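Local atomic coordinates of mitotic checkpoint control protein kinase BUB1 (Drosophila melanogaster, PDB entry 6JKK), a protein that probably binds ATP and phosphorylates other proteins as a mitotic checkpoint kinase of the kinetochore, the chain being its kinase domain. Residues Leu43-His48 with Ser69-Lys74; Lys80-Lys85 with Val128-Phe133; Trp276-Asn281 with Thr297-Arg302. All blocks are in the same frame, centred on the assembly; numbering follows the deposited sequence.

Interactions 1 and 2 both belong to the beta sheet of the small, N-terminal lobe of the kinase, and their centres are about 9 Å apart. They meet directly: strand 68-75, used by interaction 1, and strand 80-87, used by interaction 2, follow each other in the chain and are neighbours in the sheet, joined by backbone pairs such as Tyr71 with Leu84. Interaction 3 comes last in the chain and lies in the mainly helical large lobe, its centre about 41 Å from that of interaction 1 and about 36 Å from that of interaction 2. Interaction 2 is part of the sheet that carries Lys85, the predicted ATP-binding lysine, and interaction 1 packs the incoming chain on it, whereas the third is packing remote from that site.

Interaction 1: residues Leu43-His48 with Ser69-Lys74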
# COMPACT_ATOMS: atom_id res chain seq x y z
N LEU A 43 10.80 18.37 11.57
CA LEU A 43 11.09 18.72 10.18
C LEU A 43 10.52 20.10 9.88
O LEU A 43 9.43 20.43 10.33
CB LEU A 43 10.49 17.69 9.23
CG LEU A 43 11.14 16.30 9.18
CD1 LEU A 43 10.31 15.34 8.33
CD2 LEU A 43 12.55 16.39 8.62
N HIS A 44 11.27 20.90 9.12
CA HIS A 44 10.81 22.24 8.76
C HIS A 44 11.18 22.54 7.32
O HIS A 44 12.27 22.17 6.87
CB HIS A 44 11.41 23.27 9.71
CG HIS A 44 10.68 24.57 9.73
ND1 HIS A 44 11.00 25.62 8.89
CD2 HIS A 44 9.64 25.00 10.48
CE1 HIS A 44 10.19 26.64 9.13
NE2 HIS A 44 9.35 26.29 10.09
N PRO A 45 10.28 23.21 6.58
CA PRO A 45 10.56 23.51 5.17
C PRO A 45 11.83 24.34 4.95
O PRO A 45 12.22 25.11 5.82
CB PRO A 45 9.32 24.32 4.73
CG PRO A 45 8.68 24.77 6.01
CD PRO A 45 8.95 23.67 6.99
N ASN A 46 12.46 24.15 3.79
CA ASN A 46 13.63 24.93 3.38
C ASN A 46 14.83 24.83 4.32
O ASN A 46 15.49 25.83 4.60
CB ASN A 46 13.26 26.39 3.14
CG ASN A 46 13.40 26.79 1.68
OD1 ASN A 46 14.44 27.29 1.26
ND2 ASN A 46 12.34 26.56 0.91
N THR A 47 15.10 23.62 4.80
CA THR A 47 16.22 23.37 5.68
C THR A 47 17.04 22.22 5.14
O THR A 47 16.84 21.77 4.01
CB THR A 47 15.75 22.98 7.09
OG1 THR A 47 14.87 21.86 7.01
CG2 THR A 47 15.04 24.14 7.75
N HIS A 48 17.97 21.73 5.96
CA HIS A 48 18.74 20.56 5.59
C HIS A 48 18.77 19.56 6.73
O HIS A 48 18.54 19.91 7.89
CB HIS A 48 20.16 20.96 5.17
CG HIS A 48 20.20 21.85 3.98
ND1 HIS A 48 19.85 23.19 4.03
CD2 HIS A 48 20.53 21.60 2.69
CE1 HIS A 48 19.97 23.72 2.83
NE2 HIS A 48 20.39 22.78 1.99
N SER A 69 4.59 14.13 10.25
CA SER A 69 4.43 14.86 9.00
C SER A 69 5.22 14.17 7.90
O SER A 69 6.04 13.28 8.18
CB SER A 69 4.92 16.30 9.17
OG SER A 69 6.30 16.33 9.51
N VAL A 70 4.96 14.55 6.66
CA VAL A 70 5.73 14.07 5.52
C VAL A 70 6.20 15.27 4.72
O VAL A 70 5.41 16.19 4.44
CB VAL A 70 4.89 13.12 4.61
CG1 VAL A 70 5.68 12.76 3.36
CG2 VAL A 70 4.51 11.86 5.35
N TYR A 71 7.48 15.27 4.37
CA TYR A 71 8.08 16.35 3.60
C TYR A 71 8.74 15.79 2.36
O TYR A 71 9.21 14.65 2.37
CB TYR A 71 9.11 17.10 4.45
CG TYR A 71 8.51 18.15 5.35
CD1 TYR A 71 7.91 17.81 6.56
CD2 TYR A 71 8.52 19.50 4.99
CE1 TYR A 71 7.34 18.78 7.38
CE2 TYR A 71 7.97 20.47 5.80
CZ TYR A 71 7.38 20.11 6.99
OH TYR A 71 6.82 21.07 7.80
N VAL A 72 8.76 16.57 1.28
CA VAL A 72 9.52 16.19 0.09
C VAL A 72 10.85 16.92 0.14
O VAL A 72 10.92 18.07 0.57
CB VAL A 72 8.74 16.48 -1.22
CG1 VAL A 72 8.27 17.92 -1.27
CG2 VAL A 72 9.58 16.15 -2.45
N GLY A 73 11.92 16.23 -0.26
CA GLY A 73 13.24 16.84 -0.28
C GLY A 73 14.11 16.22 -1.35
O GLY A 73 13.61 15.70 -2.35
N LYS A 74 15.42 16.28 -1.15
CA LYS A 74 16.34 15.69 -2.12
C LYS A 74 17.66 15.29 -1.50
O LYS A 74 18.26 16.05 -0.74
CB LYS A 74 16.58 16.65 -3.29
CG LYS A 74 17.54 16.12 -4.34
CD LYS A 74 17.66 17.07 -5.52
CE LYS A 74 16.32 17.26 -6.21
NZ LYS A 74 16.39 18.27 -7.31
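In the small lobe of the kinase, the segment leading into edge strand 47-51 lies against strand 68-75, with Leu43 and Pro45 packed on the ring of Tyr71. Leu43 CB is 3.7 Å from Tyr71 CD1, and the leucine branch CD1 lies 3.9 Å from the same ring atom. The two side chains run past each other in opposite directions, CB and one methyl of the leucine lying along the ring. With CG of Tyr71 anti to the carbonyl carbon (chi1 -84°), the ring rises from the strand toward 43-48. Farther along it, Pro45 CD comes to 3.6 Å from Tyr71 CE2 and 3.5 Å from Tyr71 OH. An aromatic residue suits this place because it is long enough to span from the sheet to the incoming chain, which passes over the sheet of the kinase fold before joining its edge. Val58 and Met61 of strand 54-64 also touch the tyrosine, while Leu43 rests on Leu84 of strand 80-87. No hydrogen bond crosses between the segments. Beyond Pro45 the chain turns, and Asn46 and Thr47 together face Val58 in a G1 beta bulge. Thr47 OG1 closes this turn by donating to His44 O at 2.6 Å.

Interaction 2: residues Lys80-Lys85 with Val128-Phe133; sequences KKVALK and VYISEF
Five backbone hydrogen bonds join Lys80-Lys85 to Val128-Phe133, two antiparallel neighbours in the sheet of the kinase small lobe. Ala83 and Ser131 form one hydrogen-bonded pair, with Ala83 N 2.7 Å from Ser131 O; Lys85 and Tyr129 form the next, with Lys85 N 2.9 Å from Tyr129 O and a nearly straight N-H...O angle of 170°. Phe133 N reaches Lys81 O at 3.0 Å from above the carbonyl plane, extending the pairing past the end of strand 127-132.

Apolar contacts gather on the face bearing Leu84 and Ile130. Their side chains lie side by side and point the same way, Leu84 CD2 being 3.9 Å from Ile130 CG1. The other branch of the isoleucine, CG2, meets Val82 CB at 3.6 Å. Branched residues suit this buried face because one side chain can serve two neighbours. Near the strand end, Lys81 lends its aliphatic part to the aromatic residue, with CD 3.8 Å from Phe133 CD1, and Ala83 CB sits near the plane of that ring at its edge.

Lys81 NZ makes a salt bridge to Asp135, and Lys85, with CG anti to the backbone N (chi1 179°) and the rest extended, carries NZ to salt bridges with Glu94 of helix 92-104 and Asp207; the lysine-glutamate bridge is familiar from active-like kinases, consistent with the predicted ATP-binding role of Lys85.

Strand 68-75 flanks 80-85 and strand 119-122 flanks 128-132; Leu49, Val51 and Phe56 cover the Leu84 face, while Phe95 of helix 92-104 meets the ring of Tyr129.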
# COMPACT_ATOMS: atom_id res chain seq x y z
N LYS A 80 18.46 12.43 -6.07
CA LYS A 80 17.28 11.63 -5.84
C LYS A 80 16.26 12.36 -4.97
O LYS A 80 16.57 12.74 -3.84
CB LYS A 80 17.66 10.31 -5.17
CG LYS A 80 17.47 9.08 -6.04
CD LYS A 80 18.72 8.75 -6.84
CE LYS A 80 18.54 7.47 -7.65
NZ LYS A 80 19.74 6.59 -7.55
N LYS A 81 15.06 12.55 -5.50
CA LYS A 81 13.97 13.15 -4.74
C LYS A 81 13.46 12.17 -3.70
O LYS A 81 13.14 11.03 -4.02
CB LYS A 81 12.81 13.54 -5.66
CG LYS A 81 12.90 14.93 -6.25
CD LYS A 81 11.51 15.38 -6.69
CE LYS A 81 11.58 16.51 -7.69
NZ LYS A 81 10.22 16.93 -8.13
N VAL A 82 13.38 12.62 -2.45
CA VAL A 82 13.01 11.73 -1.36
C VAL A 82 11.78 12.23 -0.59
O VAL A 82 11.45 13.42 -0.62
CB VAL A 82 14.20 11.52 -0.39
CG1 VAL A 82 15.38 10.87 -1.10
CG2 VAL A 82 14.64 12.84 0.23
N ALA A 83 11.09 11.30 0.06
CA ALA A 83 10.06 11.66 1.03
C ALA A 83 10.68 11.50 2.40
O ALA A 83 11.34 10.49 2.67
CB ALA A 83 8.86 10.76 0.90
N LEU A 84 10.46 12.47 3.27
CA LEU A 84 10.91 12.36 4.65
C LEU A 84 9.69 12.21 5.55
O LEU A 84 8.85 13.11 5.61
CB LEU A 84 11.75 13.58 5.05
CG LEU A 84 12.93 13.86 4.12
CD1 LEU A 84 12.63 15.04 3.23
CD2 LEU A 84 14.23 14.10 4.88
N LYS A 85 9.60 11.08 6.24
CA LYS A 85 8.46 10.82 7.11
C LYS A 85 8.88 10.84 8.56
O LYS A 85 9.71 10.03 9.00
CB LYS A 85 7.84 9.46 6.78
CG LYS A 85 6.64 9.10 7.66
CD LYS A 85 6.12 7.72 7.31
CE LYS A 85 4.93 7.33 8.17
NZ LYS A 85 4.32 6.06 7.67
N VAL A 128 12.79 9.66 11.72
CA VAL A 128 12.58 10.18 10.37
C VAL A 128 13.05 9.11 9.41
O VAL A 128 14.21 8.70 9.46
CB VAL A 128 13.37 11.49 10.11
CG1 VAL A 128 13.30 11.84 8.63
CG2 VAL A 128 12.81 12.64 10.95
N TYR A 129 12.14 8.63 8.56
CA TYR A 129 12.47 7.64 7.55
C TYR A 129 12.46 8.28 6.16
O TYR A 129 11.51 8.98 5.78
CB TYR A 129 11.49 6.46 7.61
CG TYR A 129 11.58 5.70 8.92
CD1 TYR A 129 12.81 5.30 9.43
CD2 TYR A 129 10.43 5.40 9.65
CE1 TYR A 129 12.89 4.61 10.62
CE2 TYR A 129 10.51 4.72 10.85
CZ TYR A 129 11.74 4.33 11.33
OH TYR A 129 11.82 3.65 12.53
N ILE A 130 13.53 8.04 5.41
CA ILE A 130 13.70 8.62 4.09
C ILE A 130 13.52 7.55 3.01
O ILE A 130 14.24 6.55 3.00
CB ILE A 130 15.09 9.26 3.97
CG1 ILE A 130 15.24 10.37 5.01
CG2 ILE A 130 15.31 9.80 2.56
CD1 ILE A 130 16.62 11.02 5.09
N SER A 131 12.55 7.77 2.12
CA SER A 131 12.27 6.82 1.03
C SER A 131 12.09 7.57 -0.30
O SER A 131 12.10 8.79 -0.32
CB SER A 131 11.02 5.99 1.34
OG SER A 131 9.90 6.83 1.58
N GLU A 132 11.91 6.85 -1.40
CA GLU A 132 11.83 7.50 -2.71
C GLU A 132 10.54 8.31 -2.90
O GLU A 132 9.46 7.85 -2.53
CB GLU A 132 11.96 6.47 -3.85
CG GLU A 132 12.01 7.11 -5.24
CD GLU A 132 12.17 6.09 -6.35
OE1 GLU A 132 12.24 4.88 -6.06
OE2 GLU A 132 12.22 6.52 -7.53
N PHE A 133 10.67 9.50 -3.48
CA PHE A 133 9.53 10.35 -3.80
C PHE A 133 9.08 10.09 -5.23
O PHE A 133 9.91 9.89 -6.12
CB PHE A 133 9.93 11.82 -3.65
CG PHE A 133 8.80 12.79 -3.85
CD1 PHE A 133 8.65 13.47 -5.05
CD2 PHE A 133 7.89 13.03 -2.83
CE1 PHE A 133 7.62 14.37 -5.23
CE2 PHE A 133 6.85 13.93 -3.00
CZ PHE A 133 6.71 14.61 -4.20

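Interaction 3: residues Trp276-Asn281 with Thr297-Arg302; sequences WMPKTN and TLLNIR
Leu299, the last residue of helix 288-299, and Asn300 just after it, hold Trp276 and Pro278 of the short strand 276-278 in the large lobe of the kinase fold. That strand pairs antiparallel with strand 267-269 to make a small two-stranded sheet, and the contact ties it to the helix that follows.

Asn300 is the first residue to leave helical geometry after the helix, and its side chain can be followed outward. CB points toward the strand. With CG anti to the carbonyl carbon (chi1 -60°), the amide comes up to the backbone of Trp276, CG being 3.7 Å from Trp276 N. At the tip the two amide atoms divide the work. OD1 accepts from Trp276 N at 2.9 Å, the donor lying in the carbonyl plane on a lone pair, with an N-H...O angle of 165°. ND2 donates to Trp276 O, also at 2.9 Å and on a lone pair, at 169°. Asparagine suits this place because its amide offers one acceptor and one donor side by side, matching the N-H and C=O of a single strand residue. The two bonds together fix the rotation of the amide. ND2 has a further partner in Arg296 O, on the last turn of the helix, so the same group links the helix end to the strand.

Beside this polar pair, Leu299 supplies the apolar part. Its CD1 branch lies 3.8 Å from Pro278 CD and 4.0 Å from Met277 CA, and the leucine also packs on Val267 and on Tyr250 of helix 246-261.

The indole of Trp276 is directed away from the helix, yet its edge remains close to the amide: Asn300 OD1 lies near the ring plane, 3.9 Å from Trp276 CD1.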
# COMPACT_ATOMS: atom_id res chain seq x y z
N TRP A 276 -21.46 -10.28 0.60
CA TRP A 276 -21.14 -8.86 0.66
C TRP A 276 -20.59 -8.34 -0.67
O TRP A 276 -19.70 -8.95 -1.27
CB TRP A 276 -20.14 -8.59 1.78
CG TRP A 276 -20.69 -8.91 3.15
CD1 TRP A 276 -20.77 -10.14 3.74
CD2 TRP A 276 -21.21 -7.98 4.10
NE1 TRP A 276 -21.32 -10.03 4.99
CE2 TRP A 276 -21.60 -8.71 5.24
CE3 TRP A 276 -21.40 -6.60 4.10
CZ2 TRP A 276 -22.16 -8.10 6.37
CZ3 TRP A 276 -21.95 -5.99 5.22
CH2 TRP A 276 -22.32 -6.74 6.33
N MET A 277 -21.15 -7.23 -1.14
CA MET A 277 -20.70 -6.59 -2.37
C MET A 277 -20.74 -5.08 -2.15
O MET A 277 -21.42 -4.60 -1.24
CB MET A 277 -21.61 -6.97 -3.54
CG MET A 277 -21.54 -8.44 -3.94
SD MET A 277 -19.91 -8.89 -4.56
CE MET A 277 -20.07 -8.34 -6.26
N PRO A 278 -20.00 -4.33 -2.98
CA PRO A 278 -20.15 -2.87 -2.89
C PRO A 278 -21.58 -2.46 -3.18
O PRO A 278 -22.28 -3.14 -3.94
CB PRO A 278 -19.22 -2.36 -4.00
CG PRO A 278 -18.18 -3.44 -4.13
CD PRO A 278 -18.93 -4.73 -3.91
N LYS A 279 -22.01 -1.35 -2.58
CA LYS A 279 -23.36 -0.84 -2.78
C LYS A 279 -23.56 -0.42 -4.23
O LYS A 279 -24.67 -0.47 -4.77
CB LYS A 279 -23.58 0.35 -1.84
CG LYS A 279 -25.01 0.77 -1.64
CD LYS A 279 -25.09 1.68 -0.42
CE LYS A 279 -26.47 2.30 -0.29
NZ LYS A 279 -26.55 3.15 0.93
N THR A 280 -22.46 -0.01 -4.86
CA THR A 280 -22.46 0.45 -6.25
C THR A 280 -22.62 -0.70 -7.24
O THR A 280 -21.87 -1.67 -7.20
CB THR A 280 -21.15 1.20 -6.56
OG1 THR A 280 -21.02 2.34 -5.71
CG2 THR A 280 -21.12 1.65 -8.01
N ASN A 281 -23.60 -0.58 -8.13
CA ASN A 281 -23.76 -1.53 -9.22
C ASN A 281 -22.74 -1.28 -10.33
O ASN A 281 -22.64 -0.16 -10.84
CB ASN A 281 -25.17 -1.44 -9.81
CG ASN A 281 -26.25 -1.79 -8.81
OD1 ASN A 281 -26.15 -2.79 -8.09
ND2 ASN A 281 -27.30 -0.97 -8.75
N THR A 297 -15.06 -12.47 -4.89
CA THR A 297 -14.01 -13.39 -4.48
C THR A 297 -13.14 -12.78 -3.39
O THR A 297 -12.74 -13.46 -2.44
CB THR A 297 -13.14 -13.78 -5.68
OG1 THR A 297 -13.95 -14.43 -6.66
CG2 THR A 297 -12.02 -14.72 -5.26
N LEU A 298 -12.83 -11.50 -3.54
CA LEU A 298 -11.94 -10.83 -2.59
C LEU A 298 -12.65 -10.42 -1.31
O LEU A 298 -12.01 -10.28 -0.26
CB LEU A 298 -11.27 -9.63 -3.25
CG LEU A 298 -10.22 -9.89 -4.34
CD1 LEU A 298 -9.86 -8.60 -5.07
CD2 LEU A 298 -8.98 -10.52 -3.74
N LEU A 299 -13.97 -10.22 -1.38
CA LEU A 299 -14.73 -9.80 -0.20
C LEU A 299 -15.30 -10.96 0.61
O LEU A 299 -15.55 -10.82 1.81
CB LEU A 299 -15.89 -8.88 -0.62
CG LEU A 299 -15.55 -7.46 -1.05
CD1 LEU A 299 -16.80 -6.73 -1.50
CD2 LEU A 299 -14.89 -6.73 0.09
N ASN A 300 -15.52 -12.09 -0.04
CA ASN A 300 -16.20 -13.20 0.61
C ASN A 300 -15.33 -14.43 0.68
O ASN A 300 -15.34 -15.26 -0.23
CB ASN A 300 -17.51 -13.50 -0.11
CG ASN A 300 -18.46 -12.30 -0.12
OD1 ASN A 300 -19.30 -12.16 0.77
ND2 ASN A 300 -18.32 -11.44 -1.12
N ILE A 301 -14.58 -14.54 1.77
CA ILE A 301 -13.62 -15.62 1.97
C ILE A 301 -14.06 -16.49 3.14
O ILE A 301 -14.45 -15.98 4.19
CB ILE A 301 -12.20 -15.04 2.20
CG1 ILE A 301 -11.79 -14.21 0.98
CG2 ILE A 301 -11.19 -16.15 2.45
CD1 ILE A 301 -10.70 -13.19 1.25
N ARG A 302 -14.00 -17.81 2.95
CA ARG A 302 -14.59 -18.76 3.89
C ARG A 302 -13.94 -18.72 5.27
O ARG A 302 -14.62 -18.61 6.30
CB ARG A 302 -14.51 -20.18 3.31
CG ARG A 302 -15.78 -20.98 3.45
CD ARG A 302 -15.76 -22.20 2.54
NE ARG A 302 -14.77 -23.19 2.95
CZ ARG A 302 -13.74 -23.58 2.21
NH1 ARG A 302 -13.57 -23.07 0.99
NH2 ARG A 302 -12.89 -24.49 2.67